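Side-chain contact in aminotransferase (Paracoccus denitrificans, PDB 4GRX), which probably transfers amino groups from amines to keto acids or related carbonyl acceptors, using a pyridoxal phosphate cofactor, as class III omega-aminotransferases do: residues E49-V54 with R60-N65. Sequence-based numbering, arbitrary orientation.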
ATOM      1  N   GLU A  49      -0.701  25.659   9.387  1.00 31.80           N
ATOM      2  CA  GLU A  49      -1.830  26.367   9.995  1.00 33.39           C
ATOM      3  C   GLU A  49      -2.847  26.640   8.900  1.00 32.92           C
ATOM      4  O   GLU A  49      -2.564  27.356   7.932  1.00 32.63           O
ATOM      5  CB  GLU A  49      -1.399  27.691  10.619  1.00 35.64           C
ATOM      6  CG  GLU A  49      -0.334  27.589  11.698  1.00 37.02           C
ATOM      7  CD  GLU A  49       0.252  28.943  12.075  1.00 39.59           C
ATOM      8  OE1 GLU A  49      -0.223  29.970  11.532  1.00 41.20           O
ATOM      9  OE2 GLU A  49       1.189  28.990  12.912  1.00 40.29           O
ATOM     10  N   GLY A  50      -4.036  26.079   9.053  1.00 32.72           N
ATOM     11  CA  GLY A  50      -5.025  26.184   8.013  1.00 32.40           C
ATOM     12  C   GLY A  50      -4.404  25.618   6.750  1.00 30.73           C
ATOM     13  O   GLY A  50      -3.818  24.532   6.779  1.00 29.48           O
ATOM     14  N   PRO A  51      -4.510  26.360   5.635  1.00 30.86           N
ATOM     15  CA  PRO A  51      -3.948  25.928   4.353  1.00 29.41           C
ATOM     16  C   PRO A  51      -2.480  26.322   4.168  1.00 29.08           C
ATOM     17  O   PRO A  51      -1.963  26.292   3.049  1.00 28.84           O
ATOM     18  CB  PRO A  51      -4.837  26.640   3.341  1.00 30.19           C
ATOM     19  CG  PRO A  51      -5.281  27.889   4.042  1.00 31.97           C
ATOM     20  CD  PRO A  51      -5.254  27.628   5.521  1.00 32.32           C
ATOM     21  N   TYR A  52      -1.810  26.667   5.262  1.00 29.41           N
ATOM     22  CA  TYR A  52      -0.401  27.057   5.222  1.00 29.14           C
ATOM     23  C   TYR A  52       0.508  25.996   5.798  1.00 28.16           C
ATOM     24  O   TYR A  52       0.158  25.335   6.769  1.00 27.99           O
ATOM     25  CB  TYR A  52      -0.165  28.350   5.994  1.00 30.47           C
ATOM     26  CG  TYR A  52      -0.902  29.531   5.451  1.00 31.40           C
ATOM     27  CD1 TYR A  52      -2.168  29.865   5.935  1.00 32.32           C
ATOM     28  CD2 TYR A  52      -0.344  30.311   4.452  1.00 31.61           C
ATOM     29  CE1 TYR A  52      -2.858  30.943   5.428  1.00 33.62           C
ATOM     30  CE2 TYR A  52      -1.022  31.393   3.939  1.00 33.03           C
ATOM     31  CZ  TYR A  52      -2.273  31.707   4.438  1.00 34.02           C
ATOM     32  OH  TYR A  52      -2.938  32.780   3.932  1.00 35.55           O
ATOM     33  N   ILE A  53       1.672  25.848   5.173  1.00 27.72           N
ATOM     34  CA  ILE A  53       2.776  25.070   5.727  1.00 27.34           C
ATOM     35  C   ILE A  53       3.935  26.020   6.041  1.00 28.52           C
ATOM     36  O   ILE A  53       4.006  27.147   5.510  1.00 29.29           O
ATOM     37  CB  ILE A  53       3.217  23.908   4.802  1.00 26.08           C
ATOM     38  CG1 ILE A  53       3.827  24.440   3.493  1.00 26.01           C
ATOM     39  CG2 ILE A  53       2.047  22.955   4.530  1.00 25.29           C
ATOM     40  CD1 ILE A  53       4.440  23.378   2.607  1.00 24.66           C
ATOM     41  N   VAL A  54       4.810  25.572   6.943  1.00 28.62           N
ATOM     42  CA  VAL A  54       5.924  26.374   7.466  1.00 29.58           C
ATOM     43  C   VAL A  54       7.152  25.476   7.526  1.00 28.98           C
ATOM     44  O   VAL A  54       7.091  24.402   8.131  1.00 28.45           O
ATOM     45  CB  VAL A  54       5.617  26.886   8.898  1.00 30.75           C
ATOM     46  CG1 VAL A  54       6.796  27.637   9.496  1.00 31.66           C
ATOM     47  CG2 VAL A  54       4.372  27.753   8.898  1.00 31.70           C
ATOM     48  N   ARG A  60       7.080  30.486   5.238  1.00 37.98           N
ATOM     49  CA  ARG A  60       5.685  30.065   5.269  1.00 36.73           C
ATOM     50  C   ARG A  60       5.077  30.082   3.864  1.00 35.36           C
ATOM     51  O   ARG A  60       5.337  30.997   3.088  1.00 36.23           O
ATOM     52  CB  ARG A  60       4.934  30.984   6.242  1.00 38.71           C
ATOM     53  CG  ARG A  60       3.429  30.831   6.352  1.00 39.20           C
ATOM     54  CD  ARG A  60       2.855  32.063   7.052  1.00 41.65           C
ATOM     55  NE  ARG A  60       1.438  31.899   7.366  1.00 42.13           N
ATOM     56  CZ  ARG A  60       0.971  31.380   8.501  1.00 42.40           C
ATOM     57  NH1 ARG A  60       1.811  30.982   9.456  1.00 42.44           N
ATOM     58  NH2 ARG A  60      -0.342  31.259   8.680  1.00 42.32           N
ATOM     59  N   TYR A  61       4.289  29.058   3.539  1.00 33.39           N
ATOM     60  CA  TYR A  61       3.722  28.886   2.191  1.00 32.40           C
ATOM     61  C   TYR A  61       2.224  28.533   2.210  1.00 32.17           C
ATOM     62  O   TYR A  61       1.768  27.741   3.040  1.00 31.39           O
ATOM     63  CB  TYR A  61       4.453  27.787   1.406  1.00 30.35           C
ATOM     64  CG  TYR A  61       5.974  27.741   1.528  1.00 30.04           C
ATOM     65  CD1 TYR A  61       6.593  27.206   2.664  1.00 29.37           C
ATOM     66  CD2 TYR A  61       6.797  28.177   0.476  1.00 30.11           C
ATOM     67  CE1 TYR A  61       7.974  27.134   2.760  1.00 29.18           C
ATOM     68  CE2 TYR A  61       8.181  28.115   0.572  1.00 29.89           C
ATOM     69  CZ  TYR A  61       8.761  27.592   1.714  1.00 29.48           C
ATOM     70  OH  TYR A  61      10.130  27.529   1.823  1.00 29.57           O
ATOM     71  N   LEU A  62       1.471  29.105   1.273  1.00 32.77           N
ATOM     72  CA  LEU A  62       0.092  28.689   1.033  1.00 32.55           C
ATOM     73  C   LEU A  62       0.051  27.481   0.087  1.00 31.44           C
ATOM     74  O   LEU A  62       0.267  27.623  -1.113  1.00 31.64           O
ATOM     75  CB  LEU A  62      -0.703  29.859   0.465  1.00 33.71           C
ATOM     76  CG  LEU A  62      -2.147  29.642   0.031  1.00 33.83           C
ATOM     77  CD1 LEU A  62      -2.992  29.137   1.190  1.00 33.61           C
ATOM     78  CD2 LEU A  62      -2.702  30.944  -0.529  1.00 35.58           C
ATOM     79  N   ASP A  63      -0.209  26.293   0.629  1.00 30.81           N
ATOM     80  CA  ASP A  63      -0.180  25.061  -0.182  1.00 30.00           C
ATOM     81  C   ASP A  63      -1.489  24.882  -0.936  1.00 30.30           C
ATOM     82  O   ASP A  63      -2.443  24.331  -0.402  1.00 30.30           O
ATOM     83  CB  ASP A  63       0.141  23.814   0.666  1.00 28.87           C
ATOM     84  CG  ASP A  63       0.365  22.565  -0.183  1.00 28.54           C
ATOM     85  OD1 ASP A  63      -0.395  22.343  -1.157  1.00 28.61           O
ATOM     86  OD2 ASP A  63       1.305  21.782   0.116  1.00 28.23           O
ATOM     87  N   ALA A  64      -1.517  25.349  -2.181  1.00 31.07           N
ATOM     88  CA  ALA A  64      -2.713  25.294  -3.022  1.00 31.75           C
ATOM     89  C   ALA A  64      -2.875  23.930  -3.687  1.00 31.22           C
ATOM     90  O   ALA A  64      -3.661  23.779  -4.614  1.00 32.58           O
ATOM     91  CB  ALA A  64      -2.675  26.389  -4.075  1.00 32.59           C
ATOM     92  N   ASN A  65      -2.139  22.937  -3.205  1.00 29.90           N
ATOM     93  CA  ASN A  65      -2.215  21.582  -3.743  1.00 28.39           C
ATOM     94  C   ASN A  65      -2.745  20.626  -2.686  1.00 27.16           C
ATOM     95  O   ASN A  65      -2.684  19.409  -2.848  1.00 26.10           O
ATOM     96  CB  ASN A  65      -0.826  21.137  -4.207  1.00 27.97           C
ATOM     97  CG  ASN A  65      -0.880  20.145  -5.339  1.00 28.12           C
ATOM     98  OD1 ASN A  65      -0.563  18.962  -5.169  1.00 28.41           O
ATOM     99  ND2 ASN A  65      -1.285  20.613  -6.508  1.00 29.07           N
TER
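Arg60 forms a salt bridge with Glu49. Arg60 NH1 and NH2 both donate to the one oxygen OE1 of Glu49, each at 3.1 Å. OE1 lies in the guanidinium plane, but both nitrogens meet it from above the same face of the carboxylate. The two planes are 67° apart.

The ring of Tyr52 lies between two side chains. Arg60, extended from CG to NE with CG anti to the backbone N (chi1 174°), passes over one face. Arg60 CZ is 4.5 Å from the centroid of the Tyr52 ring, a cation-pi contact, with the two planes tilted by 36°. Leu62 covers the opposite face. Leu62 CD1 makes a CH-pi contact 4.3 Å from the same Tyr52 centroid. Tyr52 OH is hydrogen-bonded to Glu448 of helix 443-463. An alanine in place of Tyr52 would probably leave the Arg60 guanidinium freer to turn and Glu448 without this hydroxyl partner.

The two strands form an antiparallel beta hairpin in a small mixed sheet, between strands 43-49 and 424-425. A type II' turn from Glu49 to Tyr52 leads into the first strand from strand 43-49. Ile53 and Tyr61 are the hydrogen-bonded pair: Tyr61 N donates to Ile53 O at 2.8 Å, and Ile53 N to Tyr61 O at 2.9 Å. Asp63 N also donates to Pro51 O, beyond the paired strand residues.

Pro51 CB meets Leu62 CD1 at 3.8 Å, just before the strand begins. On the face away from Tyr52, Ile53 CG1 rests 4.0 Å from Tyr61 CB. Ile425 of the neighbouring strand touches both of these side chains. Ile53 also packs on Tyr94 of the second subunit, whose hydroxyl is hydrogen-bonded to Asp63 OD2. Asp63 OD1 accepts from Asn65 N in an Asx turn as the strand ends.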